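Local coordinates for protein diadenosine tetraphosphatase, putative (Trypanosoma brucei, PDB 2QJC) that probably acts as a manganese-dependent phosphoesterase of the calcineurin-like family, and may hydrolyse diadenosine tetraphosphate symmetrically, at residues G143-R148 and R162-K167; L38-F43 and I242-W247; G65-L70 and T121-L126. One frame throughout, in Å; residues are numbered along the deposited sequence.

Contact 1 of 3, residues G143-R148 and R162-K167. With PO4 (phosphate ion), chain D.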
ATOM      1  N   GLY A 143       5.609  -4.864   3.506  1.00 18.75           N
ATOM      2  CA  GLY A 143       6.981  -5.170   3.135  1.00 19.17           C
ATOM      3  C   GLY A 143       7.139  -6.555   2.551  1.00 19.76           C
ATOM      4  O   GLY A 143       6.149  -7.218   2.237  1.00 21.00           O
ATOM      5  N   LEU A 144       8.386  -6.986   2.387  1.00 21.28           N
ATOM      6  CA  LEU A 144       8.686  -8.315   1.860  1.00 22.63           C
ATOM      7  C   LEU A 144       9.764  -8.951   2.734  1.00 24.37           C
ATOM      8  O   LEU A 144      10.659  -8.262   3.222  1.00 24.46           O
ATOM      9  CB  LEU A 144       9.199  -8.223   0.421  1.00 23.23           C
ATOM     10  CG  LEU A 144       8.230  -7.737  -0.667  1.00 22.66           C
ATOM     11  CD1 LEU A 144       8.987  -7.569  -1.974  1.00 23.98           C
ATOM     12  CD2 LEU A 144       7.095  -8.741  -0.842  1.00 22.65           C
ATOM     13  N   HIS A 145       9.675 -10.255   2.953  1.00 26.16           N
ATOM     14  CA  HIS A 145      10.696 -10.923   3.756  1.00 27.19           C
ATOM     15  C   HIS A 145      11.921 -11.051   2.849  1.00 27.57           C
ATOM     16  O   HIS A 145      11.869 -11.704   1.805  1.00 26.37           O
ATOM     17  CB  HIS A 145      10.213 -12.297   4.221  1.00 24.58           C
ATOM     18  CG  HIS A 145      11.058 -12.892   5.303  1.00 28.90           C
ATOM     19  ND1 HIS A 145      12.401 -13.163   5.136  1.00 30.22           N
ATOM     20  CD2 HIS A 145      10.766 -13.222   6.584  1.00 26.12           C
ATOM     21  CE1 HIS A 145      12.898 -13.631   6.266  1.00 30.94           C
ATOM     22  NE2 HIS A 145      11.927 -13.676   7.160  1.00 31.79           N
ATOM     23  N   PRO A 146      13.040 -10.418   3.233  1.00 30.07           N
ATOM     24  CA  PRO A 146      14.279 -10.453   2.447  1.00 31.35           C
ATOM     25  C   PRO A 146      14.961 -11.805   2.274  1.00 32.79           C
ATOM     26  O   PRO A 146      15.995 -11.888   1.610  1.00 33.79           O
ATOM     27  CB  PRO A 146      15.170  -9.449   3.170  1.00 31.50           C
ATOM     28  CG  PRO A 146      14.732  -9.612   4.604  1.00 31.79           C
ATOM     29  CD  PRO A 146      13.232  -9.654   4.478  1.00 29.59           C
ATOM     30  N   GLN A 147      14.401 -12.863   2.852  1.00 33.68           N
ATOM     31  CA  GLN A 147      15.022 -14.179   2.717  1.00 35.65           C
ATOM     32  C   GLN A 147      14.112 -15.198   2.045  1.00 36.71           C
ATOM     33  O   GLN A 147      14.446 -16.382   1.963  1.00 38.95           O
ATOM     34  CB  GLN A 147      15.476 -14.705   4.091  1.00 34.51           C
ATOM     35  CG  GLN A 147      16.415 -13.757   4.824  1.00 33.04           C
ATOM     36  CD  GLN A 147      16.956 -14.335   6.126  1.00 35.37           C
ATOM     37  OE1 GLN A 147      16.215 -14.920   6.920  1.00 32.98           O
ATOM     38  NE2 GLN A 147      18.252 -14.151   6.360  1.00 32.10           N
ATOM     39  N   ARG A 148      12.961 -14.739   1.564  1.00 37.32           N
ATOM     40  CA  ARG A 148      12.018 -15.622   0.881  1.00 36.62           C
ATOM     41  C   ARG A 148      11.800 -15.142  -0.551  1.00 37.49           C
ATOM     42  O   ARG A 148      11.838 -13.938  -0.824  1.00 34.51           O
ATOM     43  CB  ARG A 148      10.658 -15.641   1.585  1.00 36.95           C
ATOM     44  CG  ARG A 148      10.681 -15.908   3.084  1.00 35.56           C
ATOM     45  CD  ARG A 148       9.250 -15.934   3.607  1.00 35.92           C
ATOM     46  NE  ARG A 148       9.171 -15.884   5.065  1.00 37.14           N
ATOM     47  CZ  ARG A 148       9.480 -16.893   5.874  1.00 37.94           C
ATOM     48  NH1 ARG A 148       9.895 -18.049   5.376  1.00 36.25           N
ATOM     49  NH2 ARG A 148       9.367 -16.745   7.186  1.00 37.34           N
ATOM     50  N   ARG A 162       6.669  -4.811  10.476  1.00 25.65           N
ATOM     51  CA  ARG A 162       7.298  -3.531  10.791  1.00 25.89           C
ATOM     52  C   ARG A 162       8.779  -3.774  11.103  1.00 24.85           C
ATOM     53  O   ARG A 162       9.657  -2.980  10.730  1.00 23.13           O
ATOM     54  CB  ARG A 162       6.638  -2.880  12.010  1.00 27.48           C
ATOM     55  CG  ARG A 162       5.217  -2.398  11.791  1.00 29.51           C
ATOM     56  CD  ARG A 162       4.578  -2.002  13.121  1.00 35.01           C
ATOM     57  NE  ARG A 162       3.112  -2.023  13.068  1.00 35.21           N
ATOM     58  CZ  ARG A 162       2.370  -1.036  12.581  1.00 36.63           C
ATOM     59  NH1 ARG A 162       2.947   0.059  12.103  1.00 37.70           N
ATOM     60  NH2 ARG A 162       1.049  -1.144  12.580  1.00 40.49           N
ATOM     61  N   ASN A 163       9.041  -4.895  11.768  1.00 24.69           N
ATOM     62  CA  ASN A 163      10.384  -5.266  12.183  1.00 25.99           C
ATOM     63  C   ASN A 163      10.839  -6.672  11.772  1.00 26.10           C
ATOM     64  O   ASN A 163      10.036  -7.540  11.436  1.00 26.57           O
ATOM     65  CB  ASN A 163      10.485  -5.148  13.713  1.00 28.58           C
ATOM     66  CG  ASN A 163      10.707  -3.715  14.189  1.00 31.40           C
ATOM     67  OD1 ASN A 163      10.349  -2.754  13.508  1.00 33.66           O
ATOM     68  ND2 ASN A 163      11.299  -3.571  15.374  1.00 31.21           N
ATOM     69  N   LEU A 164      12.153  -6.870  11.815  1.00 28.42           N
ATOM     70  CA  LEU A 164      12.789  -8.152  11.516  1.00 29.63           C
ATOM     71  C   LEU A 164      13.794  -8.402  12.652  1.00 31.84           C
ATOM     72  O   LEU A 164      14.659  -7.556  12.942  1.00 28.39           O
ATOM     73  CB  LEU A 164      13.513  -8.106  10.163  1.00 27.73           C
ATOM     74  CG  LEU A 164      12.648  -8.282   8.905  1.00 28.34           C
ATOM     75  CD1 LEU A 164      13.451  -7.886   7.665  1.00 27.38           C
ATOM     76  CD2 LEU A 164      12.166  -9.722   8.809  1.00 25.48           C
ATOM     77  N   ILE A 165      13.661  -9.559  13.294  1.00 33.05           N
ATOM     78  CA  ILE A 165      14.518  -9.931  14.413  1.00 38.05           C
ATOM     79  C   ILE A 165      15.374 -11.148  14.082  1.00 41.41           C
ATOM     80  O   ILE A 165      14.863 -12.170  13.614  1.00 40.95           O
ATOM     81  CB  ILE A 165      13.683 -10.291  15.655  1.00 38.53           C
ATOM     82  CG1 ILE A 165      12.601  -9.235  15.888  1.00 38.39           C
ATOM     83  CG2 ILE A 165      14.597 -10.409  16.867  1.00 38.52           C
ATOM     84  CD1 ILE A 165      11.614  -9.604  16.971  1.00 41.00           C
ATOM     85  N   GLU A 166      16.671 -11.041  14.343  1.00 46.00           N
ATOM     86  CA  GLU A 166      17.585 -12.144  14.076  1.00 50.84           C
ATOM     87  C   GLU A 166      17.279 -13.276  15.041  1.00 51.81           C
ATOM     88  O   GLU A 166      17.444 -13.131  16.250  1.00 51.80           O
ATOM     89  CB  GLU A 166      19.039 -11.686  14.242  1.00 52.96           C
ATOM     90  CG  GLU A 166      19.380 -10.448  13.426  1.00 57.85           C
ATOM     91  CD  GLU A 166      20.869 -10.166  13.363  1.00 60.05           C
ATOM     92  OE1 GLU A 166      21.604 -10.994  12.783  1.00 62.17           O
ATOM     93  OE2 GLU A 166      21.303  -9.119  13.891  1.00 61.57           O
ATOM     94  N   LYS A 167      16.813 -14.397  14.496  1.00 54.19           N
ATOM     95  CA  LYS A 167      16.465 -15.575  15.286  1.00 55.55           C
ATOM     96  C   LYS A 167      16.022 -16.726  14.391  1.00 55.85           C
ATOM     97  O   LYS A 167      14.939 -16.692  13.805  1.00 56.02           O
ATOM     98  CB  LYS A 167      15.346 -15.243  16.280  1.00 57.43           C
ATOM     99  CG  LYS A 167      14.229 -14.392  15.697  1.00 59.82           C
ATOM    100  CD  LYS A 167      12.986 -14.384  16.578  1.00 60.58           C
ATOM    101  CE  LYS A 167      12.255 -15.720  16.511  1.00 61.54           C
ATOM    102  NZ  LYS A 167      10.901 -15.647  17.124  1.00 63.30           N
TER
HETATM  103  P   PO4 D 500      -2.041   0.920  10.447  1.00 47.08           P
HETATM  104  O1  PO4 D 500      -1.965   2.541  10.567  1.00 46.07           O
HETATM  105  O2  PO4 D 500      -0.616   0.345  10.843  1.00 45.97           O
HETATM  106  O3  PO4 D 500      -3.132   0.409  11.430  1.00 47.54           O
HETATM  107  O4  PO4 D 500      -2.370   0.542   8.975  1.00 47.40           O
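The type I beta turn from His145 to Arg148 lies over Leu164 of strand 163-166. The CG-CD side of the Pro146 ring meets the end of Leu164. Leu164 CD1 stands 3.7 Å from Pro146 CD and equally near Pro146 CG. The other methyl, Leu164 CD2, approaches the His145 ring obliquely, 4.3 Å from His145 NE2. Arg148 CZ lies over one face, offset toward the rim. Gln147 N donates to His145 ND1 at 3.1 Å, almost exactly in the ring plane. His145 NE2 bonds to Leu177 O. With both nitrogens held, the ring is fixed in rotation. The turn lies in the loop after strand 137-140 of the calcineurin-like fold, just past the manganese ligand His141. It packs on a small antiparallel sheet, where strand 163-166 lies between 177-180 and 188-189. Where the strand begins, Arg162 and Asn163 both face Thr180, a classic beta bulge. From the bulge Arg162 runs out extended from CG to NE. Its NH2 donates to O2 of a phosphate ion at 2.8 Å, near the guanidinium plane. NH1 forms a salt bridge with Asp205. His82 NE2 and Tyr227 OH also hydrogen-bond to the phosphate, which probably came from the crystallisation liquor.

Contact 2 of 3, residues L38-F43 and I242-W247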
ATOM      1  N   LEU A  38      -3.987  13.620  -6.892  1.00 34.71           N
ATOM      2  CA  LEU A  38      -4.052  13.366  -8.325  1.00 35.89           C
ATOM      3  C   LEU A  38      -3.822  14.658  -9.110  1.00 38.20           C
ATOM      4  O   LEU A  38      -3.140  14.654 -10.144  1.00 38.49           O
ATOM      5  CB  LEU A  38      -5.393  12.730  -8.687  1.00 35.00           C
ATOM      6  CG  LEU A  38      -5.572  11.315  -8.121  1.00 34.91           C
ATOM      7  CD1 LEU A  38      -6.938  10.776  -8.506  1.00 33.87           C
ATOM      8  CD2 LEU A  38      -4.473  10.393  -8.643  1.00 31.18           C
ATOM      9  N   ARG A  39      -4.386  15.761  -8.620  1.00 37.71           N
ATOM     10  CA  ARG A  39      -4.184  17.056  -9.261  1.00 37.56           C
ATOM     11  C   ARG A  39      -2.734  17.461  -9.040  1.00 38.08           C
ATOM     12  O   ARG A  39      -2.113  18.082  -9.902  1.00 38.86           O
ATOM     13  CB  ARG A  39      -5.098  18.134  -8.657  1.00 36.44           C
ATOM     14  CG  ARG A  39      -6.548  18.068  -9.115  1.00 37.46           C
ATOM     15  CD  ARG A  39      -7.318  19.308  -8.677  1.00 36.13           C
ATOM     16  NE  ARG A  39      -7.531  19.347  -7.232  1.00 35.84           N
ATOM     17  CZ  ARG A  39      -8.462  18.648  -6.598  1.00 32.98           C
ATOM     18  NH1 ARG A  39      -9.277  17.850  -7.271  1.00 35.75           N
ATOM     19  NH2 ARG A  39      -8.577  18.747  -5.287  1.00 35.00           N
ATOM     20  N   ALA A  40      -2.197  17.095  -7.878  1.00 37.76           N
ATOM     21  CA  ALA A  40      -0.822  17.426  -7.525  1.00 38.93           C
ATOM     22  C   ALA A  40       0.240  16.726  -8.383  1.00 40.61           C
ATOM     23  O   ALA A  40       1.404  17.138  -8.391  1.00 40.90           O
ATOM     24  CB  ALA A  40      -0.579  17.125  -6.047  1.00 39.52           C
ATOM     25  N   VAL A  41      -0.142  15.669  -9.093  1.00 40.63           N
ATOM     26  CA  VAL A  41       0.818  14.967  -9.944  1.00 41.20           C
ATOM     27  C   VAL A  41       0.421  15.097 -11.410  1.00 42.54           C
ATOM     28  O   VAL A  41       1.106  14.580 -12.293  1.00 43.08           O
ATOM     29  CB  VAL A  41       0.919  13.453  -9.601  1.00 39.57           C
ATOM     30  CG1 VAL A  41       1.180  13.268  -8.113  1.00 38.59           C
ATOM     31  CG2 VAL A  41      -0.348  12.729 -10.032  1.00 37.99           C
ATOM     32  N   SER A  42      -0.695  15.781 -11.656  1.00 42.93           N
ATOM     33  CA  SER A  42      -1.199  15.980 -13.011  1.00 43.86           C
ATOM     34  C   SER A  42      -1.534  14.636 -13.646  1.00 43.42           C
ATOM     35  O   SER A  42      -1.096  14.329 -14.757  1.00 41.91           O
ATOM     36  CB  SER A  42      -0.162  16.719 -13.865  1.00 44.27           C
ATOM     37  OG  SER A  42       0.168  17.973 -13.293  1.00 46.62           O
ATOM     38  N   PHE A  43      -2.318  13.843 -12.921  1.00 42.93           N
ATOM     39  CA  PHE A  43      -2.740  12.522 -13.367  1.00 41.07           C
ATOM     40  C   PHE A  43      -3.489  12.606 -14.696  1.00 42.71           C
ATOM     41  O   PHE A  43      -4.448  13.367 -14.831  1.00 40.70           O
ATOM     42  CB  PHE A  43      -3.640  11.885 -12.307  1.00 38.77           C
ATOM     43  CG  PHE A  43      -4.096  10.498 -12.651  1.00 37.08           C
ATOM     44  CD1 PHE A  43      -3.209   9.428 -12.600  1.00 35.58           C
ATOM     45  CD2 PHE A  43      -5.409  10.262 -13.042  1.00 36.04           C
ATOM     46  CE1 PHE A  43      -3.627   8.145 -12.937  1.00 34.86           C
ATOM     47  CE2 PHE A  43      -5.834   8.985 -13.381  1.00 34.56           C
ATOM     48  CZ  PHE A  43      -4.944   7.927 -13.330  1.00 34.90           C
ATOM     49  N   ILE A 242       5.894  13.049  -4.268  1.00 38.67           N
ATOM     50  CA  ILE A 242       5.013  14.211  -4.329  1.00 39.16           C
ATOM     51  C   ILE A 242       3.908  13.985  -3.298  1.00 40.00           C
ATOM     52  O   ILE A 242       3.282  12.927  -3.275  1.00 37.72           O
ATOM     53  CB  ILE A 242       4.354  14.365  -5.713  1.00 41.59           C
ATOM     54  CG1 ILE A 242       5.404  14.755  -6.756  1.00 40.19           C
ATOM     55  CG2 ILE A 242       3.249  15.412  -5.650  1.00 40.17           C
ATOM     56  CD1 ILE A 242       4.844  14.881  -8.156  1.00 42.46           C
ATOM     57  N   SER A 243       3.668  14.981  -2.449  1.00 40.17           N
ATOM     58  CA  SER A 243       2.643  14.856  -1.424  1.00 40.70           C
ATOM     59  C   SER A 243       1.793  16.108  -1.277  1.00 41.28           C
ATOM     60  O   SER A 243       2.138  17.179  -1.775  1.00 42.54           O
ATOM     61  CB  SER A 243       3.288  14.537  -0.073  1.00 40.47           C
ATOM     62  OG  SER A 243       4.071  15.629   0.380  1.00 39.05           O
ATOM     63  N   VAL A 244       0.676  15.947  -0.579  1.00 40.39           N
ATOM     64  CA  VAL A 244      -0.256  17.031  -0.307  1.00 38.86           C
ATOM     65  C   VAL A 244      -0.668  16.905   1.158  1.00 39.17           C
ATOM     66  O   VAL A 244      -0.446  15.865   1.789  1.00 35.59           O
ATOM     67  CB  VAL A 244      -1.532  16.932  -1.179  1.00 38.51           C
ATOM     68  CG1 VAL A 244      -1.177  17.079  -2.646  1.00 38.40           C
ATOM     69  CG2 VAL A 244      -2.234  15.612  -0.928  1.00 37.17           C
ATOM     70  N   PRO A 245      -1.264  17.969   1.719  1.00 39.56           N
ATOM     71  CA  PRO A 245      -1.709  17.968   3.116  1.00 40.15           C
ATOM     72  C   PRO A 245      -2.692  16.835   3.418  1.00 40.43           C
ATOM     73  O   PRO A 245      -3.555  16.523   2.598  1.00 40.20           O
ATOM     74  CB  PRO A 245      -2.357  19.343   3.264  1.00 40.33           C
ATOM     75  CG  PRO A 245      -1.510  20.196   2.359  1.00 40.92           C
ATOM     76  CD  PRO A 245      -1.385  19.317   1.131  1.00 39.45           C
ATOM     77  N   GLY A 246      -2.560  16.230   4.598  1.00 39.84           N
ATOM     78  CA  GLY A 246      -3.456  15.155   4.983  1.00 39.86           C
ATOM     79  C   GLY A 246      -4.771  15.670   5.544  1.00 41.93           C
ATOM     80  O   GLY A 246      -4.989  16.879   5.602  1.00 42.08           O
ATOM     81  N   TRP A 247      -5.643  14.753   5.959  1.00 42.79           N
ATOM     82  CA  TRP A 247      -6.958  15.086   6.518  1.00 44.16           C
ATOM     83  C   TRP A 247      -6.841  15.725   7.906  1.00 44.87           C
ATOM     84  O   TRP A 247      -6.200  15.171   8.796  1.00 43.92           O
ATOM     85  CB  TRP A 247      -7.812  13.815   6.589  1.00 44.96           C
ATOM     86  CG  TRP A 247      -9.202  14.019   7.116  1.00 48.60           C
ATOM     87  CD1 TRP A 247     -10.053  15.046   6.816  1.00 48.63           C
ATOM     88  CD2 TRP A 247      -9.931  13.133   7.977  1.00 48.74           C
ATOM     89  NE1 TRP A 247     -11.265  14.851   7.432  1.00 48.26           N
ATOM     90  CE2 TRP A 247     -11.220  13.685   8.150  1.00 49.46           C
ATOM     91  CE3 TRP A 247      -9.621  11.922   8.618  1.00 49.49           C
ATOM     92  CZ2 TRP A 247     -12.205  13.069   8.937  1.00 49.65           C
ATOM     93  CZ3 TRP A 247     -10.599  11.308   9.401  1.00 49.25           C
ATOM     94  CH2 TRP A 247     -11.876  11.886   9.552  1.00 49.71           C
TER
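Ile242 CG2 lies over one face of the peptide after Ala40, 3.7 Å from Ala40 O. Here the C-terminal end of helix 31-41 packs on strand 240-245, an outermost strand of one mixed sheet of the calcineurin-like fold. The contact is wholly apolar between side chains. Ile242 CG2, anti to the backbone N, is the branch that meets the helix end, and it faces both Ala40 O and Val41 CG1, the latter at 3.9 Å. Ile242 CD1 also comes within 4.0 Å of Val41 CG1, and the two side chains cross obliquely. Val41 is buried and also touches Ile22 of strand 21-24, deeper in the same sheet. The helix finishes in a Schellman motif. Ser42 takes a positive phi of 62°, and Phe43 N bonds back to Leu38 O at 3.0 Å. The bond from Ser42 N to Arg39 O is weak. Arg20 NH2 bonds to Val41 O at this helix end. Val244 also leans on Leu37, one turn earlier in the helix. The closest point is tight: Ala40 CB is 3.5 Å from Val244 CG1.

Contact 3 of 3, residues G65-L70 and T121-L126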
ATOM      1  N   GLY A  65     -16.266   5.925  -1.229  1.00 35.61           N
ATOM      2  CA  GLY A  65     -15.948   6.791  -2.349  1.00 36.26           C
ATOM      3  C   GLY A  65     -14.540   6.559  -2.861  1.00 36.76           C
ATOM      4  O   GLY A  65     -14.282   6.634  -4.064  1.00 37.32           O
ATOM      5  N   VAL A  66     -13.626   6.276  -1.937  1.00 35.50           N
ATOM      6  CA  VAL A  66     -12.234   6.015  -2.276  1.00 32.61           C
ATOM      7  C   VAL A  66     -12.119   4.822  -3.210  1.00 31.98           C
ATOM      8  O   VAL A  66     -11.430   4.882  -4.230  1.00 32.66           O
ATOM      9  CB  VAL A  66     -11.397   5.712  -1.008  1.00 32.02           C
ATOM     10  CG1 VAL A  66     -10.140   4.921  -1.380  1.00 28.10           C
ATOM     11  CG2 VAL A  66     -11.020   7.007  -0.319  1.00 29.70           C
ATOM     12  N   VAL A  67     -12.803   3.742  -2.852  1.00 30.64           N
ATOM     13  CA  VAL A  67     -12.760   2.515  -3.625  1.00 31.05           C
ATOM     14  C   VAL A  67     -13.445   2.633  -4.975  1.00 33.18           C
ATOM     15  O   VAL A  67     -12.984   2.050  -5.960  1.00 33.83           O
ATOM     16  CB  VAL A  67     -13.362   1.350  -2.805  1.00 31.40           C
ATOM     17  CG1 VAL A  67     -13.495   0.102  -3.655  1.00 27.44           C
ATOM     18  CG2 VAL A  67     -12.468   1.072  -1.593  1.00 28.35           C
ATOM     19  N   ARG A  68     -14.536   3.391  -5.026  1.00 34.59           N
ATOM     20  CA  ARG A  68     -15.266   3.587  -6.275  1.00 36.67           C
ATOM     21  C   ARG A  68     -14.498   4.488  -7.236  1.00 35.12           C
ATOM     22  O   ARG A  68     -14.584   4.327  -8.448  1.00 36.86           O
ATOM     23  CB  ARG A  68     -16.651   4.174  -5.987  1.00 37.00           C
ATOM     24  CG  ARG A  68     -17.668   3.116  -5.617  1.00 39.11           C
ATOM     25  CD  ARG A  68     -18.903   3.715  -4.973  1.00 41.04           C
ATOM     26  NE  ARG A  68     -19.919   2.690  -4.748  1.00 41.87           N
ATOM     27  CZ  ARG A  68     -20.920   2.809  -3.883  1.00 41.92           C
ATOM     28  NH1 ARG A  68     -21.040   3.912  -3.155  1.00 39.04           N
ATOM     29  NH2 ARG A  68     -21.792   1.818  -3.739  1.00 40.21           N
ATOM     30  N   LEU A  69     -13.755   5.441  -6.688  1.00 34.29           N
ATOM     31  CA  LEU A  69     -12.955   6.336  -7.507  1.00 34.87           C
ATOM     32  C   LEU A  69     -11.857   5.516  -8.184  1.00 35.56           C
ATOM     33  O   LEU A  69     -11.642   5.615  -9.396  1.00 34.39           O
ATOM     34  CB  LEU A  69     -12.320   7.431  -6.641  1.00 33.75           C
ATOM     35  CG  LEU A  69     -11.284   8.319  -7.345  1.00 32.20           C
ATOM     36  CD1 LEU A  69     -11.913   8.965  -8.572  1.00 36.28           C
ATOM     37  CD2 LEU A  69     -10.786   9.381  -6.399  1.00 33.08           C
ATOM     38  N   LEU A  70     -11.162   4.705  -7.393  1.00 37.24           N
ATOM     39  CA  LEU A  70     -10.092   3.869  -7.923  1.00 39.10           C
ATOM     40  C   LEU A  70     -10.628   2.913  -8.986  1.00 39.85           C
ATOM     41  O   LEU A  70      -9.955   2.645  -9.988  1.00 39.56           O
ATOM     42  CB  LEU A  70      -9.419   3.087  -6.789  1.00 39.82           C
ATOM     43  CG  LEU A  70      -8.717   3.986  -5.764  1.00 40.93           C
ATOM     44  CD1 LEU A  70      -8.221   3.162  -4.588  1.00 40.80           C
ATOM     45  CD2 LEU A  70      -7.564   4.721  -6.441  1.00 40.42           C
ATOM     46  N   THR A 121     -16.559  -6.257  -3.948  1.00 37.42           N
ATOM     47  CA  THR A 121     -16.027  -6.985  -5.091  1.00 36.79           C
ATOM     48  C   THR A 121     -14.645  -6.483  -5.490  1.00 35.00           C
ATOM     49  O   THR A 121     -13.749  -7.282  -5.763  1.00 33.94           O
ATOM     50  CB  THR A 121     -16.980  -6.883  -6.300  1.00 36.68           C
ATOM     51  OG1 THR A 121     -18.193  -7.582  -6.001  1.00 38.49           O
ATOM     52  CG2 THR A 121     -16.352  -7.490  -7.537  1.00 37.92           C
ATOM     53  N   TYR A 122     -14.474  -5.163  -5.513  1.00 34.32           N
ATOM     54  CA  TYR A 122     -13.195  -4.558  -5.875  1.00 34.08           C
ATOM     55  C   TYR A 122     -12.102  -4.995  -4.909  1.00 33.91           C
ATOM     56  O   TYR A 122     -11.002  -5.354  -5.334  1.00 34.21           O
ATOM     57  CB  TYR A 122     -13.290  -3.029  -5.867  1.00 32.48           C
ATOM     58  CG  TYR A 122     -11.996  -2.332  -6.239  1.00 28.46           C
ATOM     59  CD1 TYR A 122     -11.679  -2.058  -7.571  1.00 30.48           C
ATOM     60  CD2 TYR A 122     -11.067  -1.980  -5.258  1.00 30.05           C
ATOM     61  CE1 TYR A 122     -10.461  -1.441  -7.918  1.00 29.58           C
ATOM     62  CE2 TYR A 122      -9.847  -1.371  -5.590  1.00 27.93           C
ATOM     63  CZ  TYR A 122      -9.551  -1.104  -6.916  1.00 30.61           C
ATOM     64  OH  TYR A 122      -8.353  -0.501  -7.232  1.00 30.24           O
ATOM     65  N   LEU A 123     -12.409  -4.955  -3.613  1.00 35.25           N
ATOM     66  CA  LEU A 123     -11.453  -5.344  -2.574  1.00 35.22           C
ATOM     67  C   LEU A 123     -11.136  -6.833  -2.622  1.00 35.81           C
ATOM     68  O   LEU A 123     -10.007  -7.256  -2.375  1.00 36.64           O
ATOM     69  CB  LEU A 123     -12.009  -5.022  -1.182  1.00 34.92           C
ATOM     70  CG  LEU A 123     -12.260  -3.562  -0.799  1.00 35.16           C
ATOM     71  CD1 LEU A 123     -12.717  -3.497   0.649  1.00 35.53           C
ATOM     72  CD2 LEU A 123     -10.994  -2.754  -0.986  1.00 35.30           C
ATOM     73  N   SER A 124     -12.151  -7.620  -2.938  1.00 37.43           N
ATOM     74  CA  SER A 124     -12.024  -9.064  -2.989  1.00 38.81           C
ATOM     75  C   SER A 124     -11.114  -9.569  -4.108  1.00 39.20           C
ATOM     76  O   SER A 124     -10.742 -10.735  -4.124  1.00 38.78           O
ATOM     77  CB  SER A 124     -13.417  -9.680  -3.128  1.00 40.43           C
ATOM     78  OG  SER A 124     -13.367 -11.085  -2.983  1.00 44.94           O
ATOM     79  N   GLN A 125     -10.749  -8.694  -5.039  1.00 40.10           N
ATOM     80  CA  GLN A 125      -9.893  -9.109  -6.146  1.00 41.37           C
ATOM     81  C   GLN A 125      -8.468  -8.564  -6.075  1.00 39.21           C
ATOM     82  O   GLN A 125      -7.678  -8.773  -6.991  1.00 39.53           O
ATOM     83  CB  GLN A 125     -10.537  -8.697  -7.476  1.00 45.63           C
ATOM     84  CG  GLN A 125     -10.791  -7.201  -7.608  1.00 51.80           C
ATOM     85  CD  GLN A 125     -11.725  -6.869  -8.763  1.00 55.18           C
ATOM     86  OE1 GLN A 125     -11.445  -7.195  -9.919  1.00 59.14           O
ATOM     87  NE2 GLN A 125     -12.843  -6.217  -8.453  1.00 56.09           N
ATOM     88  N   LEU A 126      -8.133  -7.883  -4.982  1.00 35.69           N
ATOM     89  CA  LEU A 126      -6.800  -7.310  -4.835  1.00 31.77           C
ATOM     90  C   LEU A 126      -5.711  -8.324  -4.498  1.00 30.28           C
ATOM     91  O   LEU A 126      -5.882  -9.163  -3.618  1.00 29.60           O
ATOM     92  CB  LEU A 126      -6.796  -6.229  -3.747  1.00 29.12           C
ATOM     93  CG  LEU A 126      -7.766  -5.048  -3.846  1.00 29.28           C
ATOM     94  CD1 LEU A 126      -7.489  -4.106  -2.688  1.00 25.55           C
ATOM     95  CD2 LEU A 126      -7.607  -4.315  -5.184  1.00 25.70           C
TER
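Val67 and Tyr122 form the tight part of this contact. Val67 CG1 sits 3.6 Å from Tyr122 CD2, and it also meets CB and CG of the tyrosine. It approaches the ring obliquely, at the end where the ring joins its stem. The far end of the ring lies by Leu70, with Tyr122 OH 3.8 Å from Leu70 CB. Tyr122 CG is opposite the backbone N (chi1 -180°), which carries the ring along helix 63-73 from Val67 to Leu70. The phenol is buried, but its OH bonds to Ala75 O just past that helix. These are two helices of the calcineurin-like fold, 63-73 and 117-124, packed through buried apolar side chains. The side chain of Leu123 is about 13 Å from a manganese ion. Packing is looser at Leu123. Its CD2 is 4.1 Å from Val67 CG2, and the two side chains cross at about a right angle. Leu123 also leans on Leu56, next to the metal ligand Asp55. The solvent side is polar. Arg68 sets out away from segment 121-126, and its NE forms a salt bridge with Asp118, earlier in helix 117-124. Thr121, Ser124 and Gln125 are exposed, and Gln125 NE2 makes a weak bond to Thr121 O.

In the fold
Contacts 1 and 3 are buried; contact 2 is only partly so. Contact 1 stands on the opposite side of the chain centre from the other two, with its centre about 31 Å from that of contact 2 and about 29 Å from that of contact 3. Contacts 2 and 3 are neighbours, about 5 Å apart at their nearest atoms. Helix 31-41 ties them: it supplies one side of contact 2, and its Leu34 touches Leu70 of contact 3. The chemistry varies with place. Contact 1 is apolar between its segments, with polar bonds inside the turn and to residues around it. Contact 2 sets a helix end on a sheet edge with aliphatic groups. Contact 3 pairs helices through an aromatic ring.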